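Local coordinates for protein S-adenosylmethionine dependent methyltransferase (Mesorhizobium loti, PDB 3BKW) that probably transfers a methyl group from S-adenosylmethionine to a substrate that remains unidentified, as expected for a class I, Rossmann-like methyltransferase, at residues His146-Ala151 with Trp167-Tyr172; Leu173-Arg178 with Lys189-Val194. One frame throughout, in Å; residues are numbered along the deposited sequence.

Interaction 1. Residues His146-Ala151 with Trp167-Tyr172; sequences HPIYMA and WPIDRY
Ala151 and Tyr172 are the closest backbone points, their CA atoms 4.9 Å apart, where the short helix 147-150 meets the chain leaving strand 165-169. Both pieces belong to the insertion that follows strand 138-145 of the Rossmann-like methyltransferase sheet, and the helix starts with an N-cap: His146 ND1 accepts from Ile148 N in the plane of the imidazole. Across the contact there is one direct hydrogen bond, from Trp167 NE1 to Ile148 O, 3.0 Å long. The donor nitrogen lies above the carbonyl plane, 49° out of it, while the oxygen stays near the indole plane. With CG of Trp167 anti to its backbone N (chi1 -177°), the indole reaches up to the helix; its CD1 lies 3.6 Å from Ile148 CG2, and its six-membered ring runs almost parallel to the Tyr149 ring, slid so far that only CZ2 and CH2 meet Tyr149 CD1 and CE1. Replacing Trp167 with a leucine would probably leave Ile148 O without this donor and open a gap beside Tyr149. Ile169 pushes CD1 against Ile148 CG2. At the other end, the Tyr172 ring presents its edge to Ile148 N, and its CE1 comes within 3.6 Å of Pro147 CB. The phenol oxygen touches Pro147 CG but hydrogen-bonds to Glu213 of the second subunit; a strand of that subunit also pairs antiparallel with residues 167-169, so the contact is itself part of the subunit interface. Ala151 CB sits 3.8 Å from Tyr172 CA. Asp170 OD1 accepts from Ala153 N, while Asp170 OD2, like Ala151 O, accepts from one water, 2.8 Å from OD2 and 2.7 Å from Ala151 O.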
loop_
_atom_site.group_PDB
_atom_site.type_symbol
_atom_site.label_atom_id
_atom_site.label_comp_id
_atom_site.label_asym_id
_atom_site.label_seq_id
_atom_site.Cartn_x
_atom_site.Cartn_y
_atom_site.Cartn_z
ATOM N N HIS A 146 -1.861 -10.062 5.344
ATOM C CA HIS A 146 -2.026 -9.251 4.126
ATOM C C HIS A 146 -3.432 -9.485 3.551
ATOM O O HIS A 146 -3.946 -10.602 3.649
ATOM C CB HIS A 146 -0.973 -9.693 3.101
ATOM C CG HIS A 146 -0.794 -8.750 1.959
ATOM N ND1 HIS A 146 -1.691 -8.651 0.918
ATOM C CD2 HIS A 146 0.215 -7.896 1.670
ATOM C CE1 HIS A 146 -1.260 -7.751 0.054
ATOM N NE2 HIS A 146 -0.105 -7.277 0.485
ATOM N N PRO A 147 -4.076 -8.425 2.996
ATOM C CA PRO A 147 -5.388 -8.682 2.386
ATOM C C PRO A 147 -5.433 -9.736 1.247
ATOM O O PRO A 147 -6.458 -10.377 1.047
ATOM C CB PRO A 147 -5.849 -7.272 1.948
ATOM C CG PRO A 147 -4.621 -6.478 1.880
ATOM C CD PRO A 147 -3.717 -6.996 2.933
ATOM N N ILE A 148 -4.337 -9.934 0.508
ATOM C CA ILE A 148 -4.273 -11.016 -0.491
ATOM C C ILE A 148 -4.490 -12.372 0.193
ATOM O O ILE A 148 -5.190 -13.226 -0.323
ATOM C CB ILE A 148 -2.938 -11.024 -1.252
ATOM C CG1 ILE A 148 -2.931 -9.871 -2.257
ATOM C CG2 ILE A 148 -2.728 -12.386 -1.983
ATOM C CD1 ILE A 148 -1.602 -9.615 -2.896
ATOM N N TYR A 149 -3.872 -12.544 1.359
ATOM C CA TYR A 149 -3.999 -13.745 2.150
ATOM C C TYR A 149 -5.384 -13.871 2.802
ATOM O O TYR A 149 -5.944 -14.980 2.853
ATOM C CB TYR A 149 -2.876 -13.779 3.199
ATOM C CG TYR A 149 -2.842 -15.032 4.028
ATOM C CD1 TYR A 149 -2.227 -16.196 3.561
ATOM C CD2 TYR A 149 -3.413 -15.055 5.300
ATOM C CE1 TYR A 149 -2.202 -17.368 4.343
ATOM C CE2 TYR A 149 -3.410 -16.215 6.080
ATOM C CZ TYR A 149 -2.782 -17.364 5.603
ATOM O OH TYR A 149 -2.783 -18.513 6.369
HETATM N N MSE A 150 -5.934 -12.770 3.305
HETATM C CA MSE A 150 -7.242 -12.782 3.988
HETATM C C MSE A 150 -8.474 -12.806 3.089
HETATM O O MSE A 150 -9.527 -13.278 3.504
HETATM C CB MSE A 150 -7.385 -11.551 4.888
HETATM C CG MSE A 150 -6.395 -11.484 6.020
HETATM SE SE MSE A 150 -6.863 -10.037 7.239
HETATM C CE MSE A 150 -6.579 -8.488 6.012
ATOM N N ALA A 151 -8.361 -12.245 1.888
ATOM C CA ALA A 151 -9.509 -12.102 0.975
ATOM C C ALA A 151 -10.332 -13.343 0.624
ATOM O O ALA A 151 -11.554 -13.301 0.714
ATOM C CB ALA A 151 -9.062 -11.438 -0.339
ATOM N N TRP A 167 -2.274 -18.623 -6.245
ATOM C CA TRP A 167 -3.076 -18.234 -5.088
ATOM C C TRP A 167 -4.321 -17.518 -5.597
ATOM O O TRP A 167 -4.265 -16.303 -5.908
ATOM C CB TRP A 167 -2.268 -17.336 -4.144
ATOM C CG TRP A 167 -3.011 -16.951 -2.889
ATOM C CD1 TRP A 167 -3.720 -15.815 -2.676
ATOM C CD2 TRP A 167 -3.136 -17.730 -1.688
ATOM N NE1 TRP A 167 -4.237 -15.817 -1.418
ATOM C CE2 TRP A 167 -3.913 -16.978 -0.784
ATOM C CE3 TRP A 167 -2.626 -18.973 -1.275
ATOM C CZ2 TRP A 167 -4.224 -17.429 0.517
ATOM C CZ3 TRP A 167 -2.943 -19.446 0.031
ATOM C CH2 TRP A 167 -3.743 -18.667 0.906
ATOM N N PRO A 168 -5.443 -18.251 -5.740
ATOM C CA PRO A 168 -6.691 -17.633 -6.195
ATOM C C PRO A 168 -7.282 -16.623 -5.218
ATOM O O PRO A 168 -7.429 -16.921 -4.031
ATOM C CB PRO A 168 -7.625 -18.830 -6.393
ATOM C CG PRO A 168 -6.745 -19.971 -6.574
ATOM C CD PRO A 168 -5.615 -19.716 -5.634
ATOM N N ILE A 169 -7.612 -15.447 -5.739
ATOM C CA ILE A 169 -8.186 -14.356 -4.980
ATOM C C ILE A 169 -9.638 -14.162 -5.407
ATOM O O ILE A 169 -9.949 -14.236 -6.589
ATOM C CB ILE A 169 -7.375 -13.033 -5.247
ATOM C CG1 ILE A 169 -5.957 -13.139 -4.636
ATOM C CG2 ILE A 169 -8.059 -11.824 -4.647
ATOM C CD1 ILE A 169 -4.970 -12.004 -5.087
ATOM N N ASP A 170 -10.523 -13.978 -4.432
ATOM C CA ASP A 170 -11.891 -13.500 -4.674
ATOM C C ASP A 170 -12.243 -12.499 -3.569
ATOM O O ASP A 170 -11.604 -12.475 -2.495
ATOM C CB ASP A 170 -12.932 -14.625 -4.736
ATOM C CG ASP A 170 -13.160 -15.274 -3.386
ATOM O OD1 ASP A 170 -12.327 -16.088 -2.986
ATOM O OD2 ASP A 170 -14.173 -14.959 -2.729
ATOM N N ARG A 171 -13.234 -11.655 -3.865
ATOM C CA ARG A 171 -13.770 -10.644 -2.946
ATOM C C ARG A 171 -12.717 -9.757 -2.252
ATOM O O ARG A 171 -12.906 -9.315 -1.126
ATOM C CB ARG A 171 -14.695 -11.342 -1.931
ATOM C CG ARG A 171 -15.890 -12.042 -2.609
ATOM C CD ARG A 171 -16.829 -12.778 -1.662
ATOM N NE ARG A 171 -17.588 -11.903 -0.756
ATOM C CZ ARG A 171 -17.460 -11.794 0.580
ATOM N NH1 ARG A 171 -16.594 -12.522 1.297
ATOM N NH2 ARG A 171 -18.255 -10.938 1.229
ATOM N N TYR A 172 -11.608 -9.479 -2.936
ATOM C CA TYR A 172 -10.569 -8.619 -2.358
ATOM C C TYR A 172 -11.089 -7.247 -1.963
ATOM O O TYR A 172 -10.654 -6.690 -0.943
ATOM C CB TYR A 172 -9.401 -8.472 -3.322
ATOM C CG TYR A 172 -8.217 -7.678 -2.792
ATOM C CD1 TYR A 172 -7.174 -8.310 -2.103
ATOM C CD2 TYR A 172 -8.125 -6.305 -3.021
ATOM C CE1 TYR A 172 -6.066 -7.582 -1.654
ATOM C CE2 TYR A 172 -7.027 -5.564 -2.583
ATOM C CZ TYR A 172 -5.994 -6.207 -1.896
ATOM O OH TYR A 172 -4.910 -5.483 -1.453
HETATM O O HOH W 1 -14.011 -14.174 -0.034
#

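Interaction 2. Residues Leu173-Arg178 with Lys189-Val194; sequences LVEGPR and KHHRTV. With EDO (1,2-ethanediol), chain D; EDO (1,2-ethanediol), chain C.
Arg178, with CG anti to its carbonyl carbon (chi1 -67°) and the chain bent at chi2 (-66°), folds back beside His191, whose CG is swung anti to the backbone N (chi1 176°). The two side chains project together from one face of a small two-stranded antiparallel sheet, 176-178 with 189-191. His191 CB covers one face of the guanidinium, and CD2 lies 3.4 Å from NH2. NH1 and NH2 both grip Val174 O in the guanidinium plane, while NE goes to Ala151 O and His191 NE2 to Tyr172 O. Gly176 and His191 exchange two backbone hydrogen bonds, as do Arg178 and Lys189; between them Pro177, which has no N-H, offers CA to Lys189 O at 3.3 Å. The Gly176 backbone angles would push a CB into the carbonyl oxygen of Glu175. Lys189 NZ leaves the sheet for salt bridges with Glu145 and Asp181. One 1,2-ethanediol, probably from the crystallisation liquor, joins His190 ND1 (through O2) to His191 O (through O1). Past the strands, Thr193 is the N-cap of helix 194-203, and Thr196 OG1 is hydrogen-bonded to Glu175 OE2; that same carboxylate oxygen accepts a nearly straight hydrogen bond from Thr193 N, 2.8 Å from Glu175 OE2.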
loop_
_atom_site.group_PDB
_atom_site.type_symbol
_atom_site.label_atom_id
_atom_site.label_comp_id
_atom_site.label_asym_id
_atom_site.label_seq_id
_atom_site.Cartn_x
_atom_site.Cartn_y
_atom_site.Cartn_z
ATOM N N LEU A 173 -12.032 -6.706 -2.742
ATOM C CA LEU A 173 -12.589 -5.379 -2.453
ATOM C C LEU A 173 -13.831 -5.396 -1.566
ATOM O O LEU A 173 -14.400 -4.318 -1.280
ATOM C CB LEU A 173 -12.846 -4.601 -3.747
ATOM C CG LEU A 173 -11.657 -4.184 -4.627
ATOM C CD1 LEU A 173 -10.614 -3.403 -3.811
ATOM C CD2 LEU A 173 -10.997 -5.331 -5.375
ATOM N N VAL A 174 -14.247 -6.587 -1.113
ATOM C CA VAL A 174 -15.407 -6.719 -0.232
ATOM C C VAL A 174 -14.834 -6.856 1.168
ATOM O O VAL A 174 -14.368 -7.920 1.553
ATOM C CB VAL A 174 -16.291 -7.925 -0.585
ATOM C CG1 VAL A 174 -17.524 -7.946 0.316
ATOM C CG2 VAL A 174 -16.680 -7.869 -2.036
ATOM N N GLU A 175 -14.874 -5.772 1.935
ATOM C CA GLU A 175 -14.284 -5.744 3.267
ATOM C C GLU A 175 -15.254 -6.245 4.296
ATOM O O GLU A 175 -16.474 -6.173 4.099
ATOM C CB GLU A 175 -13.784 -4.344 3.589
ATOM C CG GLU A 175 -12.624 -3.931 2.696
ATOM C CD GLU A 175 -12.111 -2.537 2.970
ATOM O OE1 GLU A 175 -12.911 -1.637 3.344
ATOM O OE2 GLU A 175 -10.901 -2.335 2.799
ATOM N N GLY A 176 -14.708 -6.756 5.395
ATOM C CA GLY A 176 -15.508 -7.281 6.482
ATOM C C GLY A 176 -14.904 -8.502 7.136
ATOM O O GLY A 176 -13.814 -8.944 6.776
ATOM N N PRO A 177 -15.637 -9.071 8.107
ATOM C CA PRO A 177 -15.181 -10.253 8.806
ATOM C C PRO A 177 -15.009 -11.467 7.901
ATOM O O PRO A 177 -15.818 -11.672 6.992
ATOM C CB PRO A 177 -16.312 -10.543 9.806
ATOM C CG PRO A 177 -17.121 -9.368 9.869
ATOM C CD PRO A 177 -16.942 -8.607 8.619
ATOM N N ARG A 178 -13.950 -12.232 8.154
ATOM C CA ARG A 178 -13.698 -13.492 7.479
ATOM C C ARG A 178 -13.652 -14.566 8.556
ATOM O O ARG A 178 -12.978 -14.403 9.583
ATOM C CB ARG A 178 -12.379 -13.454 6.726
ATOM C CG ARG A 178 -12.346 -12.489 5.546
ATOM C CD ARG A 178 -13.278 -12.933 4.457
ATOM N NE ARG A 178 -13.003 -12.299 3.170
ATOM C CZ ARG A 178 -13.451 -11.112 2.757
ATOM N NH1 ARG A 178 -14.168 -10.314 3.551
ATOM N NH2 ARG A 178 -13.128 -10.702 1.532
ATOM N N LYS A 189 -11.202 -12.763 11.640
ATOM C CA LYS A 189 -10.284 -11.710 11.194
ATOM C C LYS A 189 -11.057 -10.726 10.360
ATOM O O LYS A 189 -12.145 -11.038 9.870
ATOM C CB LYS A 189 -9.088 -12.280 10.458
ATOM C CG LYS A 189 -9.361 -13.145 9.235
ATOM C CD LYS A 189 -8.055 -13.820 8.843
ATOM C CE LYS A 189 -8.229 -14.864 7.820
ATOM N NZ LYS A 189 -6.909 -15.591 7.638
ATOM N N HIS A 190 -10.498 -9.532 10.211
ATOM C CA HIS A 190 -11.153 -8.427 9.520
ATOM C C HIS A 190 -10.376 -8.058 8.300
ATOM O O HIS A 190 -9.264 -7.540 8.378
ATOM C CB HIS A 190 -11.313 -7.269 10.495
ATOM C CG HIS A 190 -12.198 -7.642 11.635
ATOM N ND1 HIS A 190 -13.572 -7.596 11.555
ATOM C CD2 HIS A 190 -11.909 -8.233 12.816
ATOM C CE1 HIS A 190 -14.087 -8.054 12.679
ATOM N NE2 HIS A 190 -13.099 -8.445 13.463
ATOM N N HIS A 191 -10.986 -8.366 7.154
ATOM C CA HIS A 191 -10.392 -8.106 5.878
ATOM C C HIS A 191 -10.546 -6.642 5.538
ATOM O O HIS A 191 -11.667 -6.122 5.480
ATOM C CB HIS A 191 -11.015 -8.960 4.780
ATOM C CG HIS A 191 -10.481 -8.644 3.427
ATOM N ND1 HIS A 191 -9.170 -8.882 3.061
ATOM C CD2 HIS A 191 -11.078 -8.085 2.352
ATOM C CE1 HIS A 191 -8.997 -8.482 1.813
ATOM N NE2 HIS A 191 -10.134 -7.992 1.363
ATOM N N ARG A 192 -9.401 -5.982 5.354
ATOM C CA ARG A 192 -9.332 -4.578 4.964
ATOM C C ARG A 192 -8.220 -4.505 3.942
ATOM O O ARG A 192 -7.149 -5.093 4.161
ATOM C CB ARG A 192 -8.992 -3.678 6.152
ATOM C CG ARG A 192 -10.144 -3.475 7.133
ATOM C CD ARG A 192 -9.727 -2.647 8.346
ATOM N NE ARG A 192 -8.958 -3.419 9.336
ATOM C CZ ARG A 192 -9.415 -3.920 10.499
ATOM N NH1 ARG A 192 -10.662 -3.716 10.925
ATOM N NH2 ARG A 192 -8.561 -4.582 11.282
ATOM N N THR A 193 -8.444 -3.743 2.871
ATOM C CA THR A 193 -7.434 -3.598 1.816
ATOM C C THR A 193 -6.246 -2.772 2.350
ATOM O O THR A 193 -6.359 -2.101 3.383
ATOM C CB THR A 193 -8.039 -2.903 0.571
ATOM O OG1 THR A 193 -8.367 -1.546 0.893
ATOM C CG2 THR A 193 -9.295 -3.652 0.032
ATOM N N VAL A 194 -5.113 -2.819 1.649
ATOM C CA VAL A 194 -3.931 -2.016 2.027
ATOM C C VAL A 194 -4.325 -0.525 2.074
ATOM O O VAL A 194 -3.991 0.180 3.019
ATOM C CB VAL A 194 -2.726 -2.210 1.058
ATOM C CG1 VAL A 194 -1.521 -1.351 1.493
ATOM C CG2 VAL A 194 -2.309 -3.690 0.957
HETATM C C1 EDO D . -13.787 -4.297 8.314
HETATM O O1 EDO D . -12.955 -5.281 7.704
HETATM C C2 EDO D . -14.186 -4.779 9.703
HETATM O O2 EDO D . -14.875 -6.044 9.641
HETATM C C1 EDO C . -5.407 -4.277 9.073
HETATM O O1 EDO C . -6.223 -3.112 8.824
HETATM C C2 EDO C . -5.939 -5.518 8.340
HETATM O O2 EDO C . -7.049 -6.109 9.014
#

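In the fold
Interaction 1 closes before interaction 2 opens: Tyr172 ends one and Leu173 begins the other, and strand 165-169 is followed, after the loop at 170-175, by strand 176-178. Their centres are 9 Å apart, on the same side of the chain's centre, in the region between strand 138-145 of the seven-stranded sheet and helix 194-203. Helix 147-150 lies against strand 189-191, with Pro147, Met150 and Ala151 all touching His191. Side chains of 173-178 and 189-194 bond to backbone oxygens of interaction 1, tying the two together. Both contacts touch the second subunit, so this inserted region forms part of the dimer interface as one connected unit.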